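Local coordinates for LPS-assembly lipoprotein (Caulobacter crescentus, PDB 4KWY) that probably serves, as an LptE-family lipoprotein, in the assembly of lipopolysaccharide at the outer membrane, at residues L46-N51 and M72-R77; G90-S95 and A120-K125. All coordinates share one frame; numbering follows the deposited sequence.

Interaction 1: L46-N51 and M72-R77; sequences LYLSVN and MSVDWR
Leu-46 lays one methyl against the indole of Trp-76: Leu-46 CD1 comes obliquely to 3.6 Å from Trp-76 CE3. With CG anti to the backbone N (chi1 177°), the leucine tip reaches across to the neighbouring strand, while Leu-48 fills the hollow beside the indole's root, its CD2 4.0 Å from Trp-76 CB. Further along the same face, Val-50 is a forked bump lodged between two residues: CG2 meets Val-74 CG1 at 3.9 Å, and CG1 meets the terminal methyl of selenomethionine Met-72, whose chain is straight up to the bend at chi3. Helices 21-34 and 104-135 cover this apolar face, Leu-26 and Leu-30 packing on Leu-48 and Ile-126 on Trp-76. The other face carries Tyr-47, Ser-49, Asp-75 and Arg-77 and is mostly exposed; there Ser-49 and Asp-75 meet at their CB atoms, and Asp-75 turns its carboxylate to Arg-91. Tyr-47 and Arg-77 exchange two backbone bonds, as do Ser-49 and Asp-75, the Ser-49 N to Asp-75 O bond being 2.8 Å but bent to 144°. Asn-51 N adds a fifth bond, to Ser-73 O. The return link of this pair is a water, donating to Asn-51 O and accepting from Ser-73 N. This is an antiparallel pair within a mixed sheet, apolar toward the helices packed on one face and polar on the reverse, in an LptE-family protein.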
loop_
_atom_site.group_PDB
_atom_site.type_symbol
_atom_site.label_atom_id
_atom_site.label_comp_id
_atom_site.label_asym_id
_atom_site.label_seq_id
_atom_site.Cartn_x
_atom_site.Cartn_y
_atom_site.Cartn_z
ATOM N N LEU A 46 6.820 -8.446 -4.632
ATOM C CA LEU A 46 6.393 -7.074 -4.823
ATOM C C LEU A 46 7.158 -6.189 -3.847
ATOM O O LEU A 46 6.923 -6.265 -2.641
ATOM C CB LEU A 46 4.858 -6.914 -4.670
ATOM C CG LEU A 46 4.318 -5.483 -4.772
ATOM C CD1 LEU A 46 4.579 -4.891 -6.131
ATOM C CD2 LEU A 46 2.841 -5.435 -4.452
ATOM N N TYR A 47 8.047 -5.331 -4.384
ATOM C CA TYR A 47 8.867 -4.397 -3.602
ATOM C C TYR A 47 8.219 -3.051 -3.500
ATOM O O TYR A 47 7.997 -2.409 -4.524
ATOM C CB TYR A 47 10.241 -4.240 -4.233
ATOM C CG TYR A 47 11.179 -5.296 -3.765
ATOM C CD1 TYR A 47 11.293 -6.502 -4.447
ATOM C CD2 TYR A 47 12.002 -5.083 -2.662
ATOM C CE1 TYR A 47 12.232 -7.456 -4.067
ATOM C CE2 TYR A 47 12.915 -6.044 -2.250
ATOM C CZ TYR A 47 13.022 -7.234 -2.951
ATOM O OH TYR A 47 13.911 -8.186 -2.513
ATOM N N LEU A 48 7.966 -2.599 -2.271
ATOM C CA LEU A 48 7.327 -1.315 -2.051
ATOM C C LEU A 48 8.323 -0.272 -1.604
ATOM O O LEU A 48 9.084 -0.541 -0.684
ATOM C CB LEU A 48 6.237 -1.447 -0.984
ATOM C CG LEU A 48 5.160 -2.480 -1.177
ATOM C CD1 LEU A 48 4.313 -2.527 0.063
ATOM C CD2 LEU A 48 4.290 -2.154 -2.384
ATOM N N SER A 49 8.317 0.918 -2.242
ATOM C CA SER A 49 9.176 2.039 -1.827
ATOM C C SER A 49 8.293 3.210 -1.446
ATOM O O SER A 49 7.879 4.013 -2.289
ATOM C CB SER A 49 10.184 2.428 -2.901
ATOM O OG SER A 49 11.006 1.312 -3.159
ATOM N N VAL A 50 7.945 3.253 -0.170
ATOM C CA VAL A 50 7.122 4.319 0.372
ATOM C C VAL A 50 8.038 5.472 0.755
ATOM O O VAL A 50 9.101 5.253 1.339
ATOM C CB VAL A 50 6.236 3.866 1.579
ATOM C CG1 VAL A 50 5.350 5.022 2.075
ATOM C CG2 VAL A 50 5.363 2.668 1.198
ATOM N N ASN A 51 7.583 6.716 0.464
ATOM C CA ASN A 51 8.244 7.939 0.912
ATOM C C ASN A 51 7.795 8.110 2.365
ATOM O O ASN A 51 6.716 8.646 2.644
ATOM C CB ASN A 51 7.864 9.109 0.007
ATOM C CG ASN A 51 8.584 10.383 0.321
ATOM O OD1 ASN A 51 9.006 10.640 1.454
ATOM N ND2 ASN A 51 8.727 11.220 -0.685
HETATM N N MSE A 72 0.529 9.597 0.707
HETATM C CA MSE A 72 1.275 8.363 0.590
HETATM C C MSE A 72 1.715 8.226 -0.864
HETATM O O MSE A 72 0.883 8.043 -1.758
HETATM C CB MSE A 72 0.497 7.136 1.066
HETATM C CG MSE A 72 1.355 5.868 0.947
HETATM SE SE MSE A 72 0.483 4.321 1.574
HETATM C CE MSE A 72 1.752 3.864 2.862
ATOM N N SER A 73 3.040 8.297 -1.073
ATOM C CA SER A 73 3.689 8.158 -2.372
ATOM C C SER A 73 4.454 6.861 -2.382
ATOM O O SER A 73 5.275 6.620 -1.488
ATOM C CB SER A 73 4.615 9.334 -2.623
ATOM O OG SER A 73 3.871 10.533 -2.558
ATOM N N VAL A 74 4.148 5.987 -3.353
ATOM C CA VAL A 74 4.772 4.664 -3.423
ATOM C C VAL A 74 5.240 4.352 -4.821
ATOM O O VAL A 74 4.448 4.327 -5.757
ATOM C CB VAL A 74 3.813 3.513 -2.960
ATOM C CG1 VAL A 74 4.599 2.264 -2.557
ATOM C CG2 VAL A 74 2.839 3.953 -1.864
ATOM N N ASP A 75 6.503 4.014 -4.940
ATOM C CA ASP A 75 7.078 3.459 -6.160
ATOM C C ASP A 75 7.178 1.997 -5.901
ATOM O O ASP A 75 7.630 1.629 -4.821
ATOM C CB ASP A 75 8.450 4.073 -6.500
ATOM C CG ASP A 75 8.337 5.430 -7.153
ATOM O OD1 ASP A 75 7.862 5.498 -8.307
ATOM O OD2 ASP A 75 8.731 6.417 -6.519
ATOM N N TRP A 76 6.708 1.153 -6.824
ATOM C CA TRP A 76 6.776 -0.281 -6.592
ATOM C C TRP A 76 7.185 -1.067 -7.852
ATOM O O TRP A 76 6.878 -0.662 -8.973
ATOM C CB TRP A 76 5.450 -0.794 -6.007
ATOM C CG TRP A 76 4.233 -0.387 -6.767
ATOM C CD1 TRP A 76 3.461 0.724 -6.565
ATOM C CD2 TRP A 76 3.624 -1.112 -7.838
ATOM N NE1 TRP A 76 2.405 0.735 -7.447
ATOM C CE2 TRP A 76 2.478 -0.381 -8.243
ATOM C CE3 TRP A 76 3.945 -2.312 -8.507
ATOM C CZ2 TRP A 76 1.648 -0.808 -9.283
ATOM C CZ3 TRP A 76 3.096 -2.761 -9.507
ATOM C CH2 TRP A 76 1.970 -2.005 -9.899
ATOM N N ARG A 77 7.875 -2.206 -7.632
ATOM C CA ARG A 77 8.378 -3.150 -8.651
ATOM C C ARG A 77 7.872 -4.551 -8.385
ATOM O O ARG A 77 7.974 -5.026 -7.252
ATOM C CB ARG A 77 9.918 -3.203 -8.642
ATOM C CG ARG A 77 10.580 -1.922 -8.971
ATOM C CD ARG A 77 12.077 -2.040 -8.924
ATOM N NE ARG A 77 12.625 -0.755 -8.477
ATOM C CZ ARG A 77 13.038 0.214 -9.289
ATOM N NH1 ARG A 77 13.062 0.027 -10.603
ATOM N NH2 ARG A 77 13.486 1.360 -8.789
HETATM O O HOH W 1 4.538 9.254 1.055
#

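Interaction 2: G90-S95 and A120-K125; sequences GRTDVS and AEAARK
Strand 90-95 and helix 120-125 run roughly antiparallel, at 147° with axes 8.3 Å apart, and come closest where Val-94 faces Ala-122, their CA atoms 6.0 Å apart. Val-94 carries the contact, and its two methyls divide the work. CG2 sits against the helix backbone, 3.7 Å from Ala-122 CA, an approach made possible by the small alanine side chain. CG1, anti to the backbone N (chi1 172°), touches CB and CG of Glu-121, whose chain crosses the valine at about a right angle. Lys-125 closes in from the next turn of the helix: its CD rests 3.8 Å from Val-94 CG2, and its CB lies 3.9 Å from Thr-92 CG2 as the two side chains run alongside each other, head to tail. Replacing Val-94 by an alanine removes both methyls and is likely to open a gap against Ala-122 and the aliphatic parts of Glu-121 and Lys-125. The lysine chain bends at chi3, and its NZ makes a weak, 3.2 Å hydrogen bond to Asp-93 O. Thr-92 meets the helix with its methyl, while OG1 is hydrogen-bonded to Trp-76 NE1. Asp-93 leaves the strand on the side away from the helix, and its OD2 takes both NE and NH2 of Arg-91, side-on and each at 2.8 Å, while Arg-71 reaches OD1. Cohesion between helix and strand thus rests mainly on methyls and methylenes, with the lysine ammonium a minor polar addition at the border and the Arg-91 to Asp-93 salt bridge on the sheet's other face.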
loop_
_atom_site.group_PDB
_atom_site.type_symbol
_atom_site.label_atom_id
_atom_site.label_comp_id
_atom_site.label_asym_id
_atom_site.label_seq_id
_atom_site.Cartn_x
_atom_site.Cartn_y
_atom_site.Cartn_z
ATOM N N GLY A 90 5.108 0.256 -11.073
ATOM C CA GLY A 90 4.118 1.307 -10.934
ATOM C C GLY A 90 4.503 2.371 -9.932
ATOM O O GLY A 90 5.524 2.273 -9.231
ATOM N N ARG A 91 3.670 3.423 -9.905
ATOM C CA ARG A 91 3.728 4.562 -8.999
ATOM C C ARG A 91 2.305 4.797 -8.518
ATOM O O ARG A 91 1.377 4.741 -9.315
ATOM C CB ARG A 91 4.355 5.793 -9.681
ATOM C CG ARG A 91 4.267 7.119 -8.897
ATOM C CD ARG A 91 4.993 7.151 -7.553
ATOM N NE ARG A 91 4.757 8.424 -6.865
ATOM C CZ ARG A 91 5.706 9.294 -6.522
ATOM N NH1 ARG A 91 6.983 9.020 -6.755
ATOM N NH2 ARG A 91 5.387 10.432 -5.924
ATOM N N THR A 92 2.120 4.932 -7.212
ATOM C CA THR A 92 0.794 5.140 -6.599
ATOM C C THR A 92 0.917 6.340 -5.660
ATOM O O THR A 92 1.832 6.410 -4.852
ATOM C CB THR A 92 0.335 3.818 -5.892
ATOM O OG1 THR A 92 0.418 2.745 -6.823
ATOM C CG2 THR A 92 -1.076 3.878 -5.324
ATOM N N ASP A 93 0.018 7.281 -5.792
ATOM C CA ASP A 93 -0.031 8.473 -4.955
ATOM C C ASP A 93 -1.420 8.603 -4.397
ATOM O O ASP A 93 -2.367 8.767 -5.155
ATOM C CB ASP A 93 0.342 9.726 -5.758
ATOM C CG ASP A 93 1.677 10.324 -5.379
ATOM O OD1 ASP A 93 1.744 11.007 -4.336
ATOM O OD2 ASP A 93 2.634 10.178 -6.170
ATOM N N VAL A 94 -1.552 8.498 -3.074
ATOM C CA VAL A 94 -2.842 8.585 -2.392
ATOM C C VAL A 94 -2.812 9.740 -1.368
ATOM O O VAL A 94 -1.816 9.902 -0.652
ATOM C CB VAL A 94 -3.180 7.225 -1.719
ATOM C CG1 VAL A 94 -4.417 7.344 -0.829
ATOM C CG2 VAL A 94 -3.396 6.139 -2.766
ATOM N N SER A 95 -3.916 10.489 -1.267
ATOM C CA SER A 95 -4.069 11.566 -0.277
ATOM C C SER A 95 -5.301 11.360 0.556
ATOM O O SER A 95 -6.332 10.982 0.029
ATOM C CB SER A 95 -4.148 12.930 -0.950
ATOM O OG SER A 95 -2.826 13.336 -1.244
ATOM N N ALA A 120 -4.791 1.611 2.870
ATOM C CA ALA A 120 -5.909 0.805 2.364
ATOM C C ALA A 120 -6.243 1.194 0.925
ATOM O O ALA A 120 -6.345 0.312 0.090
ATOM C CB ALA A 120 -7.122 0.963 3.266
ATOM N N GLU A 121 -6.318 2.497 0.622
ATOM C CA GLU A 121 -6.578 2.999 -0.743
ATOM C C GLU A 121 -5.396 2.736 -1.675
ATOM O O GLU A 121 -5.633 2.385 -2.827
ATOM C CB GLU A 121 -6.938 4.497 -0.746
ATOM C CG GLU A 121 -7.357 5.083 -2.106
ATOM C CD GLU A 121 -8.401 4.394 -2.980
ATOM O OE1 GLU A 121 -9.227 3.609 -2.456
ATOM O OE2 GLU A 121 -8.412 4.680 -4.201
ATOM N N ALA A 122 -4.139 2.902 -1.197
ATOM C CA ALA A 122 -2.941 2.581 -1.981
ATOM C C ALA A 122 -2.932 1.105 -2.332
ATOM O O ALA A 122 -2.708 0.780 -3.495
ATOM C CB ALA A 122 -1.682 2.955 -1.224
ATOM N N ALA A 123 -3.267 0.217 -1.347
ATOM C CA ALA A 123 -3.344 -1.243 -1.507
ATOM C C ALA A 123 -4.373 -1.617 -2.537
ATOM O O ALA A 123 -4.084 -2.433 -3.397
ATOM C CB ALA A 123 -3.670 -1.906 -0.188
ATOM N N ARG A 124 -5.550 -0.978 -2.483
ATOM C CA ARG A 124 -6.663 -1.174 -3.397
ATOM C C ARG A 124 -6.268 -0.798 -4.838
ATOM O O ARG A 124 -6.557 -1.562 -5.746
ATOM C CB ARG A 124 -7.863 -0.339 -2.913
ATOM C CG ARG A 124 -9.149 -0.558 -3.678
ATOM C CD ARG A 124 -10.200 0.424 -3.215
ATOM N NE ARG A 124 -11.447 0.328 -3.983
ATOM C CZ ARG A 124 -12.650 0.182 -3.433
ATOM N NH1 ARG A 124 -12.778 0.090 -2.114
ATOM N NH2 ARG A 124 -13.735 0.149 -4.194
ATOM N N LYS A 125 -5.593 0.348 -5.035
ATOM C CA LYS A 125 -5.119 0.835 -6.346
ATOM C C LYS A 125 -4.058 -0.104 -6.971
ATOM O O LYS A 125 -4.123 -0.374 -8.161
ATOM C CB LYS A 125 -4.544 2.253 -6.207
ATOM C CG LYS A 125 -5.595 3.336 -6.181
ATOM C CD LYS A 125 -4.982 4.660 -5.856
ATOM C CE LYS A 125 -5.125 5.640 -6.988
ATOM N NZ LYS A 125 -4.684 7.006 -6.590
#

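After strand 13-17 and helix 21-34, the chain lays down strand 44-50, passes through the short helix 52-56 and returns along strand 67-80, so interaction 1 closes a loop of 20 residues. It then turns directly into strand 86-99, and after it helix 104-135 folds back on that strand, where interaction 2 closes a second loop of 24 residues. The two loops follow in series, neither nested nor crossed. Their centres lie 9 Å apart, joined by backbone pairing of Met-72 with Val-94 and of Val-74 with Thr-92. Together they connect three neighbouring strands and the long helix, which also touches Met-72 and Trp-76 of interaction 1.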